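Local coordinates for MutT/NUDIX family protein (Bacillus thuringiensis str. Al Hakam, PDB 3ID9), which probably hydrolyses nucleoside diphosphate-linked compounds with the help of divalent metal ions, as MutT/NUDIX enzymes do, its own substrate being unknown, at residues M22-T27 with G53-G58; I29-E34 with V127-L132; L37-K42 with E71-E76; L75-K80 with F100-I105; I79-Y84 with A150-Y155. All coordinates share one frame; numbering follows the deposited sequence.

Contact 1. Residues M22-T27 with G53-G58; sequences MQVRVT and GRVENG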
# COMPACT_ATOMS: atom_id res chain seq x y z
N MSE B 22 -8.43 -11.15 9.26
CA MSE B 22 -7.68 -9.87 9.02
C MSE B 22 -8.32 -8.60 9.58
O MSE B 22 -9.53 -8.40 9.50
CB MSE B 22 -7.47 -9.65 7.52
CG MSE B 22 -6.20 -10.24 6.98
SE MSE B 22 -5.25 -8.93 5.91
CE MSE B 22 -3.71 -8.67 7.06
N GLN B 23 -7.47 -7.75 10.14
CA GLN B 23 -7.90 -6.46 10.68
C GLN B 23 -7.08 -5.41 9.96
O GLN B 23 -5.85 -5.46 9.96
CB GLN B 23 -7.64 -6.38 12.18
CG GLN B 23 -7.88 -4.98 12.74
CD GLN B 23 -7.59 -4.88 14.23
OE1 GLN B 23 -6.47 -5.13 14.69
NE2 GLN B 23 -8.61 -4.50 15.00
N VAL B 24 -7.75 -4.46 9.32
CA VAL B 24 -7.06 -3.40 8.60
C VAL B 24 -7.22 -2.04 9.26
O VAL B 24 -8.32 -1.63 9.62
CB VAL B 24 -7.56 -3.31 7.15
CG1 VAL B 24 -6.69 -2.35 6.36
CG2 VAL B 24 -7.56 -4.69 6.51
N ARG B 25 -6.10 -1.34 9.41
CA ARG B 25 -6.10 -0.02 10.02
C ARG B 25 -5.48 1.04 9.13
O ARG B 25 -4.43 0.82 8.52
CB ARG B 25 -5.36 -0.05 11.36
CG ARG B 25 -6.18 -0.70 12.44
CD ARG B 25 -5.45 -0.86 13.76
NE ARG B 25 -6.41 -1.35 14.74
CZ ARG B 25 -7.39 -0.61 15.26
NH1 ARG B 25 -7.52 0.66 14.90
NH2 ARG B 25 -8.26 -1.15 16.10
N VAL B 26 -6.16 2.18 9.06
CA VAL B 26 -5.69 3.31 8.26
C VAL B 26 -5.27 4.43 9.20
O VAL B 26 -5.83 4.59 10.28
CB VAL B 26 -6.78 3.83 7.31
CG1 VAL B 26 -7.04 2.83 6.22
CG2 VAL B 26 -8.07 4.11 8.09
N THR B 27 -4.29 5.21 8.77
CA THR B 27 -3.80 6.34 9.56
C THR B 27 -3.65 7.50 8.61
O THR B 27 -3.18 7.33 7.48
CB THR B 27 -2.44 6.03 10.22
OG1 THR B 27 -2.63 5.11 11.30
CG2 THR B 27 -1.78 7.30 10.73
N GLY B 53 -8.05 4.62 12.36
CA GLY B 53 -8.93 3.65 12.96
C GLY B 53 -9.11 2.39 12.13
O GLY B 53 -8.50 2.22 11.07
N ARG B 54 -9.97 1.51 12.62
CA ARG B 54 -10.26 0.25 11.97
C ARG B 54 -11.09 0.43 10.69
O ARG B 54 -12.02 1.24 10.65
CB ARG B 54 -11.03 -0.66 12.93
CG ARG B 54 -10.41 -2.02 13.15
CD ARG B 54 -11.47 -3.11 13.04
NE ARG B 54 -12.75 -2.67 13.59
CZ ARG B 54 -13.93 -3.14 13.20
NH1 ARG B 54 -13.99 -4.06 12.24
NH2 ARG B 54 -15.05 -2.66 13.73
N VAL B 55 -10.73 -0.31 9.66
CA VAL B 55 -11.49 -0.27 8.42
C VAL B 55 -12.67 -1.21 8.67
O VAL B 55 -12.48 -2.40 8.92
CB VAL B 55 -10.63 -0.77 7.24
CG1 VAL B 55 -11.47 -0.87 5.97
CG2 VAL B 55 -9.46 0.18 7.03
N GLU B 56 -13.88 -0.68 8.65
CA GLU B 56 -15.07 -1.48 8.91
C GLU B 56 -15.52 -2.32 7.72
O GLU B 56 -15.38 -1.91 6.56
CB GLU B 56 -16.22 -0.58 9.39
CG GLU B 56 -15.81 0.30 10.56
CD GLU B 56 -16.95 1.13 11.13
OE1 GLU B 56 -17.71 1.73 10.33
OE2 GLU B 56 -17.07 1.20 12.37
N ASN B 57 -16.07 -3.49 8.01
CA ASN B 57 -16.52 -4.41 6.98
C ASN B 57 -17.28 -3.76 5.83
O ASN B 57 -18.26 -3.04 6.03
CB ASN B 57 -17.37 -5.52 7.62
CG ASN B 57 -17.70 -6.63 6.64
OD1 ASN B 57 -18.55 -6.47 5.76
ND2 ASN B 57 -17.02 -7.77 6.78
N GLY B 58 -16.81 -4.02 4.61
CA GLY B 58 -17.45 -3.46 3.44
C GLY B 58 -16.93 -2.10 3.00
O GLY B 58 -17.32 -1.59 1.95
O HOH W 1 -10.66 -4.41 9.49
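The amide of V55 gives its hydrogen to V24 O over 2.7 Å, a nearly straight bond (165°) that comes in close to the direction of the carbonyl. Two residues along, V26 and G53 exchange two bonds, V26 N to G53 O and G53 N to V26 O, each lying in the plane of its carbonyl. R25 and R54 form the intervening non-hydrogen-bonded pair of this antiparallel ladder. A water carries the link onward, accepting from V24 N and donating to V55 O. V55 points at the neighbouring strand. With CG1 anti to the backbone N (chi1 174°), its other branch, CG2, touches both V24 CG1 (3.8 Å) and V26 CG1 (3.7 Å); all three valines also touch helix 61-72. On the R25/R54 face, R54 CG rests 3.8 Å above one face of the R25 guanidinium, toward its rim, while Q23 crosses the R54 chain at about a right angle, its NE2 3.6 Å from R54 CG. G53 opens the Nudix box, so this pairing fastens the start of the Nudix loop and helix to the central sheet of the Nudix fold.

Contact 2. Residues I29-E34 with V127-L132; sequences ILIEDE and VPINEL
I31, near the end of strand 23-32, meets I129 through branch ends alone: I31 CG2 lies 3.9 Å from I129 CD1, and the two side chains cross at about a right angle. I145 of helix 139-147 packs on I31. The chain then turns through D33 and E34, both with positive phi, into strand 35-40, and the turn presents its last carbonyl to the other segment. E34 O receives I129 N at 2.9 Å in a nearly straight bond (169°), the donor tilted slightly from the carbonyl plane. The same oxygen accepts from a water at 3.0 Å, which in turn takes a hydrogen from N130 N, and P128 CA adds a CA-H...O contact at 3.5 Å. I129 has CG1 beside its own backbone N (chi1 -64°), which carries CG1 and CD1 alongside the E34 carbonyl on the way to I31. Since the hydrogen bonds across the contact run from the I129 amide to the E34 carbonyl, and through water from that carbonyl to the backbone N of N130, the contact depends mainly on the shape of two turns, the hairpin turn at E34 and the 3-10 turn starting at I129, the I31-I129 touch being its apolar part.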
# COMPACT_ATOMS: atom_id res chain seq x y z
N ILE B 29 -2.18 11.35 7.60
CA ILE B 29 -1.12 12.31 7.82
C ILE B 29 -1.42 13.51 6.93
O ILE B 29 -1.14 13.51 5.73
CB ILE B 29 0.25 11.69 7.51
CG1 ILE B 29 0.58 10.67 8.60
CG2 ILE B 29 1.31 12.77 7.44
CD1 ILE B 29 1.98 10.12 8.56
N LEU B 30 -2.01 14.52 7.56
CA LEU B 30 -2.39 15.76 6.88
C LEU B 30 -1.39 16.83 7.29
O LEU B 30 -1.40 17.30 8.43
CB LEU B 30 -3.82 16.15 7.29
CG LEU B 30 -4.57 17.18 6.44
CD1 LEU B 30 -5.97 17.37 7.02
CD2 LEU B 30 -3.83 18.51 6.41
N ILE B 31 -0.53 17.19 6.35
CA ILE B 31 0.50 18.18 6.58
C ILE B 31 0.18 19.50 5.89
O ILE B 31 -0.22 19.53 4.73
CB ILE B 31 1.86 17.68 6.04
CG1 ILE B 31 2.24 16.38 6.74
CG2 ILE B 31 2.92 18.74 6.24
CD1 ILE B 31 3.37 15.63 6.04
N GLU B 32 0.36 20.58 6.63
CA GLU B 32 0.14 21.93 6.13
C GLU B 32 1.13 22.83 6.85
O GLU B 32 1.25 22.78 8.08
CB GLU B 32 -1.30 22.39 6.39
CG GLU B 32 -2.33 21.81 5.42
CD GLU B 32 -3.72 22.39 5.60
OE1 GLU B 32 -3.84 23.48 6.19
OE2 GLU B 32 -4.71 21.77 5.13
N ASP B 33 1.87 23.62 6.08
CA ASP B 33 2.88 24.52 6.62
C ASP B 33 3.85 23.77 7.52
O ASP B 33 4.16 24.22 8.62
CB ASP B 33 2.24 25.65 7.42
CG ASP B 33 1.10 26.32 6.67
OD1 ASP B 33 1.30 26.66 5.48
OD2 ASP B 33 0.02 26.51 7.28
N GLU B 34 4.32 22.62 7.04
CA GLU B 34 5.28 21.80 7.78
C GLU B 34 4.78 21.34 9.15
O GLU B 34 5.58 21.04 10.04
CB GLU B 34 6.59 22.56 7.95
CG GLU B 34 7.28 22.92 6.64
CD GLU B 34 8.46 23.86 6.85
OE1 GLU B 34 8.25 25.00 7.34
OE2 GLU B 34 9.60 23.45 6.54
N VAL B 127 0.88 20.24 14.84
CA VAL B 127 2.22 20.26 15.41
C VAL B 127 3.33 20.26 14.38
O VAL B 127 3.34 19.45 13.46
CB VAL B 127 2.42 19.07 16.38
CG1 VAL B 127 3.86 19.04 16.88
CG2 VAL B 127 1.47 19.19 17.57
N PRO B 128 4.30 21.18 14.52
CA PRO B 128 5.41 21.25 13.57
C PRO B 128 6.09 19.89 13.53
O PRO B 128 6.29 19.26 14.57
CB PRO B 128 6.33 22.31 14.17
CG PRO B 128 5.36 23.20 14.90
CD PRO B 128 4.44 22.20 15.57
N ILE B 129 6.44 19.43 12.33
CA ILE B 129 7.07 18.13 12.16
C ILE B 129 8.38 17.97 12.93
O ILE B 129 8.67 16.90 13.44
CB ILE B 129 7.29 17.82 10.67
CG1 ILE B 129 5.93 17.71 9.98
CG2 ILE B 129 8.06 16.51 10.50
CD1 ILE B 129 6.00 17.70 8.48
N ASN B 130 9.16 19.04 13.04
CA ASN B 130 10.42 18.96 13.77
C ASN B 130 10.22 18.97 15.29
O ASN B 130 11.17 19.15 16.04
CB ASN B 130 11.36 20.11 13.37
CG ASN B 130 10.74 21.49 13.61
OD1 ASN B 130 10.33 21.82 14.73
ND2 ASN B 130 10.67 22.29 12.55
N GLU B 131 8.98 18.78 15.73
CA GLU B 131 8.67 18.75 17.16
C GLU B 131 7.92 17.49 17.57
O GLU B 131 7.55 17.36 18.74
CB GLU B 131 7.83 19.96 17.57
CG GLU B 131 8.55 21.29 17.52
CD GLU B 131 7.69 22.41 18.08
OE1 GLU B 131 7.35 22.33 19.28
OE2 GLU B 131 7.36 23.35 17.33
N LEU B 132 7.70 16.59 16.62
CA LEU B 132 7.00 15.34 16.91
C LEU B 132 7.68 14.47 17.96
O LEU B 132 7.03 13.67 18.62
CB LEU B 132 6.80 14.52 15.64
CG LEU B 132 5.57 14.67 14.73
CD1 LEU B 132 4.45 15.44 15.43
CD2 LEU B 132 5.99 15.36 13.44
O HOH W 2 8.45 21.32 10.95

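Contact 3. Residues L37-K42 with E71-E76; sequences LLVKQK and EETGLE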
# COMPACT_ATOMS: atom_id res chain seq x y z
N LEU B 37 -1.29 17.18 11.54
CA LEU B 37 -2.52 17.20 12.30
C LEU B 37 -2.55 16.09 13.35
O LEU B 37 -2.50 14.91 13.01
CB LEU B 37 -3.70 17.01 11.34
CG LEU B 37 -5.19 16.93 11.72
CD1 LEU B 37 -5.40 16.53 13.17
CD2 LEU B 37 -5.85 18.26 11.43
N LEU B 38 -2.60 16.45 14.63
CA LEU B 38 -2.71 15.45 15.68
C LEU B 38 -4.08 15.60 16.31
O LEU B 38 -4.66 16.67 16.34
CB LEU B 38 -1.63 15.60 16.76
CG LEU B 38 -0.19 15.40 16.30
CD1 LEU B 38 0.72 15.33 17.54
CD2 LEU B 38 -0.08 14.12 15.45
N VAL B 39 -4.58 14.48 16.80
CA VAL B 39 -5.88 14.38 17.41
C VAL B 39 -5.68 13.88 18.84
O VAL B 39 -4.68 13.24 19.14
CB VAL B 39 -6.74 13.39 16.57
CG1 VAL B 39 -7.75 12.68 17.43
CG2 VAL B 39 -7.45 14.16 15.47
N LYS B 40 -6.62 14.19 19.72
CA LYS B 40 -6.50 13.74 21.10
C LYS B 40 -7.35 12.49 21.27
O LYS B 40 -8.54 12.50 20.93
CB LYS B 40 -6.96 14.83 22.06
CG LYS B 40 -6.62 14.57 23.51
CD LYS B 40 -5.19 14.99 23.84
CE LYS B 40 -5.17 16.16 24.83
NZ LYS B 40 -5.84 15.84 26.13
N GLN B 41 -6.73 11.43 21.77
CA GLN B 41 -7.41 10.15 21.99
C GLN B 41 -8.42 10.20 23.14
O GLN B 41 -8.12 10.71 24.22
CB GLN B 41 -6.39 9.04 22.30
CG GLN B 41 -5.44 8.72 21.16
CD GLN B 41 -4.44 7.63 21.53
OE1 GLN B 41 -3.63 7.80 22.45
NE2 GLN B 41 -4.49 6.50 20.83
N LYS B 42 -9.61 9.67 22.89
CA LYS B 42 -10.66 9.65 23.91
C LYS B 42 -10.51 8.39 24.75
O LYS B 42 -11.46 7.95 25.40
CB LYS B 42 -12.04 9.69 23.24
CG LYS B 42 -12.23 10.86 22.30
CD LYS B 42 -13.61 10.85 21.65
CE LYS B 42 -14.72 11.07 22.68
NZ LYS B 42 -16.07 11.11 22.04
N GLU B 71 -14.82 12.09 11.85
CA GLU B 71 -15.35 11.77 13.17
C GLU B 71 -14.38 12.32 14.21
O GLU B 71 -14.77 12.66 15.32
CB GLU B 71 -15.50 10.27 13.37
CG GLU B 71 -16.32 9.55 12.30
CD GLU B 71 -16.60 8.09 12.65
OE1 GLU B 71 -15.69 7.41 13.20
OE2 GLU B 71 -17.72 7.61 12.37
N GLU B 72 -13.10 12.41 13.84
CA GLU B 72 -12.09 12.89 14.78
C GLU B 72 -11.62 14.33 14.56
O GLU B 72 -11.05 14.92 15.46
CB GLU B 72 -10.87 11.95 14.75
CG GLU B 72 -11.21 10.50 15.11
CD GLU B 72 -10.01 9.56 15.07
OE1 GLU B 72 -9.35 9.45 14.01
OE2 GLU B 72 -9.71 8.90 16.09
N THR B 73 -11.88 14.89 13.38
CA THR B 73 -11.45 16.26 13.08
C THR B 73 -12.52 17.06 12.33
O THR B 73 -12.37 18.26 12.10
CB THR B 73 -10.19 16.29 12.18
OG1 THR B 73 -10.58 16.12 10.81
CG2 THR B 73 -9.22 15.18 12.56
N GLY B 74 -13.60 16.39 11.93
CA GLY B 74 -14.65 17.08 11.20
C GLY B 74 -14.24 17.65 9.85
O GLY B 74 -15.02 18.35 9.21
N LEU B 75 -13.02 17.35 9.39
CA LEU B 75 -12.53 17.86 8.10
C LEU B 75 -12.87 16.96 6.92
O LEU B 75 -13.08 15.76 7.07
CB LEU B 75 -11.01 18.00 8.13
CG LEU B 75 -10.32 18.95 9.11
CD1 LEU B 75 -8.81 18.85 8.91
CD2 LEU B 75 -10.80 20.38 8.85
N GLU B 76 -12.93 17.56 5.73
CA GLU B 76 -13.19 16.81 4.51
C GLU B 76 -11.82 16.64 3.85
O GLU B 76 -11.10 17.61 3.63
CB GLU B 76 -14.13 17.57 3.57
CG GLU B 76 -15.59 17.50 3.98
CD GLU B 76 -16.09 16.07 4.09
OE1 GLU B 76 -15.98 15.32 3.09
OE2 GLU B 76 -16.60 15.69 5.16
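Strand 35-40 passes the C-terminal end of helix 61-72 without any backbone hydrogen bond, V39 and E72 being the nearest pair at 6.9 Å between CA atoms. V39 points at the helix end, and its CG2 reaches T73 CG2 at 3.6 Å and E72 O at 3.7 Å; CB of E72 lies across both valine branches. L37, two residues earlier on the same face of the strand, spreads its methyls over two partners. Its CD1 lies 4.1 Å from T73 CG2, and its CD2 meets L75 CD1 tip to tip at 3.9 Å. Residues 71-74 close the Nudix box, whose glutamates usually bind divalent metal in this family; here E72 touches V39 with CB, while its carboxylate OE1 accepts from G52 N, tying the helix end to strand 48-54. T73 is the first residue to leave helical geometry. With OG1 held between its backbone N and carbonyl carbon (chi1 82°), it sends CG2 to the leucine and valine. OG1 accepts from L75 N at 3.1 Å in an ST turn and is also hydrogen-bonded to M69 O, so the hydroxyl is satisfied within an otherwise apolar contact.

Contact 4. Residues L75-K80 with F100-I105; sequences LEVKIK and FLLERI
K78 runs out beside strand 95-104 atom by atom: CB, CG and CD pass I105 CG2, with CG and CD each 3.6 Å from it, CE comes up to the E103 carboxylate, and NZ ends 3.6 Å from E103 OE2 in a long salt bridge. The chain is extended beyond CG and lies side by side with E103, both pointing the same way. K80 approaches that carboxylate across the E103 chain, at about a right angle. Its CG packs on E103 CB, and its bent chain leaves NZ 3.9 Å from OE1, again a long bridge, so each carboxylate oxygen has a lysine of its own. Beneath this charged face the backbones form the antiparallel hairpin of strands 77-88 and 95-104, the axes of the short segments 77-80 and 100-104 lying at 137°. K78 and E103 are a hydrogen-bonded pair, K78 N to E103 O at 2.9 Å and E103 N to K78 O at 3.0 Å, flanked by the non-hydrogen-bonded pairs V77-R104 and I79-L102. K80 N continues the ladder to L101 O, where K80 and K81 together oppose L101 in a classic bulge. I105 N closes the other end on E76 O. On the reverse face I79 stands over F100: its CD1 lies 3.4 Å from the ring centroid and 7° off the normal, a CH-pi contact, while Y155 of the second subunit meets the F100 ring edge-to-face. L102 CD2 reaches I79 CG1 at 4.0 Å and also V77 CG2, and L102 and V77 both pack on M69 of helix 61-72.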
# COMPACT_ATOMS: atom_id res chain seq x y z
N LEU B 75 -13.02 17.35 9.39
CA LEU B 75 -12.53 17.86 8.10
C LEU B 75 -12.87 16.96 6.92
O LEU B 75 -13.08 15.76 7.07
CB LEU B 75 -11.01 18.00 8.13
CG LEU B 75 -10.32 18.95 9.11
CD1 LEU B 75 -8.81 18.85 8.91
CD2 LEU B 75 -10.80 20.38 8.85
N GLU B 76 -12.93 17.56 5.73
CA GLU B 76 -13.19 16.81 4.51
C GLU B 76 -11.82 16.64 3.85
O GLU B 76 -11.10 17.61 3.63
CB GLU B 76 -14.13 17.57 3.57
CG GLU B 76 -15.59 17.50 3.98
CD GLU B 76 -16.09 16.07 4.09
OE1 GLU B 76 -15.98 15.32 3.09
OE2 GLU B 76 -16.60 15.69 5.16
N VAL B 77 -11.46 15.40 3.54
CA VAL B 77 -10.16 15.16 2.94
C VAL B 77 -10.19 14.23 1.74
O VAL B 77 -11.19 13.57 1.47
CB VAL B 77 -9.19 14.54 3.97
CG1 VAL B 77 -9.10 15.43 5.20
CG2 VAL B 77 -9.68 13.14 4.36
N LYS B 78 -9.07 14.19 1.02
CA LYS B 78 -8.92 13.29 -0.10
C LYS B 78 -7.52 12.71 0.00
O LYS B 78 -6.61 13.34 0.55
CB LYS B 78 -9.11 14.02 -1.44
CG LYS B 78 -7.93 14.84 -1.90
CD LYS B 78 -8.24 15.48 -3.25
CE LYS B 78 -7.12 16.41 -3.71
NZ LYS B 78 -7.45 17.08 -5.00
N ILE B 79 -7.36 11.49 -0.49
CA ILE B 79 -6.07 10.82 -0.45
C ILE B 79 -5.11 11.33 -1.52
O ILE B 79 -5.49 11.55 -2.66
CB ILE B 79 -6.27 9.29 -0.62
CG1 ILE B 79 -6.99 8.75 0.62
CG2 ILE B 79 -4.94 8.59 -0.84
CD1 ILE B 79 -7.11 7.26 0.67
N LYS B 80 -3.86 11.55 -1.13
CA LYS B 80 -2.84 12.01 -2.06
C LYS B 80 -2.08 10.77 -2.51
O LYS B 80 -1.98 10.47 -3.69
CB LYS B 80 -1.86 12.97 -1.39
CG LYS B 80 -2.41 14.36 -1.12
CD LYS B 80 -1.67 15.41 -1.95
CE LYS B 80 -0.22 15.59 -1.50
NZ LYS B 80 -0.11 16.15 -0.12
N PHE B 100 -1.89 6.99 5.06
CA PHE B 100 -2.16 7.86 3.91
C PHE B 100 -1.72 9.31 4.08
O PHE B 100 -1.91 9.90 5.14
CB PHE B 100 -3.67 7.91 3.61
CG PHE B 100 -4.23 6.66 3.02
CD1 PHE B 100 -5.19 5.93 3.70
CD2 PHE B 100 -3.82 6.23 1.75
CE1 PHE B 100 -5.75 4.79 3.13
CE2 PHE B 100 -4.37 5.09 1.18
CZ PHE B 100 -5.34 4.37 1.86
N LEU B 101 -1.14 9.89 3.03
CA LEU B 101 -0.80 11.30 3.05
C LEU B 101 -2.11 11.92 2.59
O LEU B 101 -2.58 11.64 1.49
CB LEU B 101 0.30 11.64 2.03
CG LEU B 101 1.72 11.35 2.51
CD1 LEU B 101 2.72 11.71 1.42
CD2 LEU B 101 1.99 12.15 3.78
N LEU B 102 -2.71 12.74 3.45
CA LEU B 102 -3.98 13.37 3.14
C LEU B 102 -3.87 14.83 2.73
O LEU B 102 -2.86 15.48 3.00
CB LEU B 102 -4.91 13.26 4.35
CG LEU B 102 -5.26 11.84 4.79
CD1 LEU B 102 -6.01 11.86 6.12
CD2 LEU B 102 -6.10 11.18 3.70
N GLU B 103 -4.91 15.31 2.07
CA GLU B 103 -4.99 16.70 1.64
C GLU B 103 -6.41 17.20 1.92
O GLU B 103 -7.39 16.49 1.70
CB GLU B 103 -4.68 16.80 0.15
CG GLU B 103 -4.73 18.19 -0.42
CD GLU B 103 -4.14 18.26 -1.81
OE1 GLU B 103 -2.90 18.10 -1.94
OE2 GLU B 103 -4.91 18.47 -2.78
N ARG B 104 -6.52 18.43 2.42
CA ARG B 104 -7.82 19.02 2.72
C ARG B 104 -8.56 19.44 1.45
O ARG B 104 -7.94 19.88 0.48
CB ARG B 104 -7.66 20.25 3.61
CG ARG B 104 -8.25 20.10 5.00
CD ARG B 104 -8.64 21.45 5.60
NE ARG B 104 -7.53 22.39 5.58
CZ ARG B 104 -7.65 23.69 5.84
NH1 ARG B 104 -8.84 24.21 6.15
NH2 ARG B 104 -6.58 24.48 5.79
N ILE B 105 -9.88 19.29 1.46
CA ILE B 105 -10.70 19.69 0.32
C ILE B 105 -11.93 20.44 0.83
O ILE B 105 -11.87 21.10 1.87
CB ILE B 105 -11.16 18.47 -0.52
CG1 ILE B 105 -11.95 17.50 0.35
CG2 ILE B 105 -9.95 17.78 -1.13
CD1 ILE B 105 -12.54 16.33 -0.41
O HOH W 3 -12.85 20.24 4.98

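Contact 5. Residues I79-Y84 with A150-Y155; sequences IKKLLY and ANAGSY
Two backbone hydrogen bonds join L82 and L83 to G153 and S154. G153 N donates to L82 O at 2.9 Å, and S154 N to L83 O at 3.1 Å, the second donor standing 44° out of the carbonyl plane. In a regular strand successive carbonyls point opposite ways; here L83 has helical backbone angles (psi -43°) in a classic bulge, where L83 and Y84 both oppose T99, and its carbonyl therefore turns to the same neighbour as that of L82. Y84 and S154 then pair in parallel, with Y84 CA making a CA-H...O contact to S154 O at 3.3 Å. Within the second segment S154 OG donates to N151 O at 2.7 Å, tying the strand start back to the 3-10 turn that precedes it.

The van der Waals touches are few. S154 CB lies at the edge of the Y84 ring, near its plane and 3.6 Å from Y84 CD1. L83 CD1 rests against the N151 carbonyl, and K81 CD passes A152 CB at 3.8 Å.

Charged and hydroxyl ends look beyond the two segments. K81, extended past the A152 methyl, gives NZ to A150 O and A152 O of the second subunit; Y84 OH bonds to Q156, and Y155 OH to D87 and to E62 N of the second subunit. The chemistry implies that the short strand 154-157 is attached to the sheet chiefly through main-chain bonds, one of them to the carbonyl turned by the bulge, while K81 and Y155, with backbone bonds from L82 and G153, join the subunits.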
# COMPACT_ATOMS: atom_id res chain seq x y z
N ILE B 79 -7.36 11.49 -0.49
CA ILE B 79 -6.07 10.82 -0.45
C ILE B 79 -5.11 11.33 -1.52
O ILE B 79 -5.49 11.55 -2.66
CB ILE B 79 -6.27 9.29 -0.62
CG1 ILE B 79 -6.99 8.75 0.62
CG2 ILE B 79 -4.94 8.59 -0.84
CD1 ILE B 79 -7.11 7.26 0.67
N LYS B 80 -3.86 11.55 -1.13
CA LYS B 80 -2.84 12.01 -2.06
C LYS B 80 -2.08 10.77 -2.51
O LYS B 80 -1.98 10.47 -3.69
CB LYS B 80 -1.86 12.97 -1.39
CG LYS B 80 -2.41 14.36 -1.12
CD LYS B 80 -1.67 15.41 -1.95
CE LYS B 80 -0.22 15.59 -1.50
NZ LYS B 80 -0.11 16.15 -0.12
N LYS B 81 -1.54 10.05 -1.53
CA LYS B 81 -0.78 8.85 -1.81
C LYS B 81 -0.65 7.92 -0.62
O LYS B 81 -0.82 8.32 0.53
CB LYS B 81 0.61 9.19 -2.34
CG LYS B 81 0.69 9.32 -3.85
CD LYS B 81 2.12 9.49 -4.30
CE LYS B 81 2.24 9.37 -5.81
NZ LYS B 81 3.67 9.18 -6.23
N LEU B 82 -0.36 6.66 -0.93
CA LEU B 82 -0.17 5.62 0.06
C LEU B 82 1.26 5.89 0.54
O LEU B 82 2.20 5.86 -0.25
CB LEU B 82 -0.26 4.26 -0.63
CG LEU B 82 -0.53 2.98 0.14
CD1 LEU B 82 0.19 3.04 1.47
CD2 LEU B 82 -2.03 2.80 0.33
N LEU B 83 1.43 6.17 1.82
CA LEU B 83 2.76 6.46 2.32
C LEU B 83 3.51 5.26 2.87
O LEU B 83 4.70 5.07 2.60
CB LEU B 83 2.69 7.52 3.41
CG LEU B 83 4.03 7.77 4.10
CD1 LEU B 83 4.96 8.50 3.14
CD2 LEU B 83 3.84 8.60 5.37
N TYR B 84 2.81 4.43 3.63
CA TYR B 84 3.47 3.33 4.28
C TYR B 84 2.50 2.20 4.57
O TYR B 84 1.37 2.42 5.00
CB TYR B 84 4.08 3.84 5.58
CG TYR B 84 4.98 2.89 6.32
CD1 TYR B 84 6.31 2.72 5.94
CD2 TYR B 84 4.51 2.19 7.42
CE1 TYR B 84 7.16 1.87 6.65
CE2 TYR B 84 5.34 1.34 8.14
CZ TYR B 84 6.66 1.18 7.76
OH TYR B 84 7.49 0.36 8.49
N ALA B 150 8.09 11.91 -1.37
CA ALA B 150 9.30 11.24 -1.82
C ALA B 150 9.41 9.83 -1.23
O ALA B 150 10.04 8.94 -1.80
CB ALA B 150 10.53 12.06 -1.45
N ASN B 151 8.79 9.62 -0.07
CA ASN B 151 8.84 8.33 0.59
C ASN B 151 7.57 7.53 0.36
O ASN B 151 7.37 6.49 0.98
CB ASN B 151 9.08 8.50 2.09
CG ASN B 151 10.42 9.14 2.39
OD1 ASN B 151 11.39 8.93 1.65
ND2 ASN B 151 10.50 9.90 3.47
N ALA B 152 6.71 8.01 -0.53
CA ALA B 152 5.47 7.31 -0.84
C ALA B 152 5.77 5.88 -1.30
O ALA B 152 6.83 5.62 -1.88
CB ALA B 152 4.73 8.06 -1.94
N GLY B 153 4.85 4.96 -1.03
CA GLY B 153 5.05 3.57 -1.43
C GLY B 153 6.02 2.76 -0.59
O GLY B 153 6.56 1.76 -1.07
N SER B 154 6.25 3.18 0.65
CA SER B 154 7.16 2.45 1.54
C SER B 154 6.44 1.24 2.11
O SER B 154 5.23 1.28 2.37
CB SER B 154 7.63 3.35 2.69
OG SER B 154 8.47 4.37 2.22
N TYR B 155 7.18 0.16 2.34
CA TYR B 155 6.58 -1.05 2.87
C TYR B 155 7.50 -1.78 3.83
O TYR B 155 8.72 -1.69 3.75
CB TYR B 155 6.22 -2.00 1.73
CG TYR B 155 5.96 -3.41 2.21
CD1 TYR B 155 4.73 -3.78 2.75
CD2 TYR B 155 6.98 -4.36 2.20
CE1 TYR B 155 4.52 -5.06 3.26
CE2 TYR B 155 6.78 -5.64 2.72
CZ TYR B 155 5.55 -5.98 3.25
OH TYR B 155 5.37 -7.25 3.75

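In the fold
Contact 3 is the most buried of the five and is almost wholly apolar across its segments, whereas contact 2, about 15 Å away between centres, is a surface junction of backbone and water. Contacts 1, 4 and 5 are partly buried and are built on strand pairing: antiparallel in contacts 1 and 4, parallel in contact 5. Contacts 1 and 2 use opposite ends of strand 23-32, and contacts 4 and 5 share strand 77-88 through I79 and K80. Contacts 1 and 3 hold the two ends of the Nudix box, and contact 3 passes through L75 and E76 into contact 4. Contacts 1, 4 and 5 also meet the second subunit.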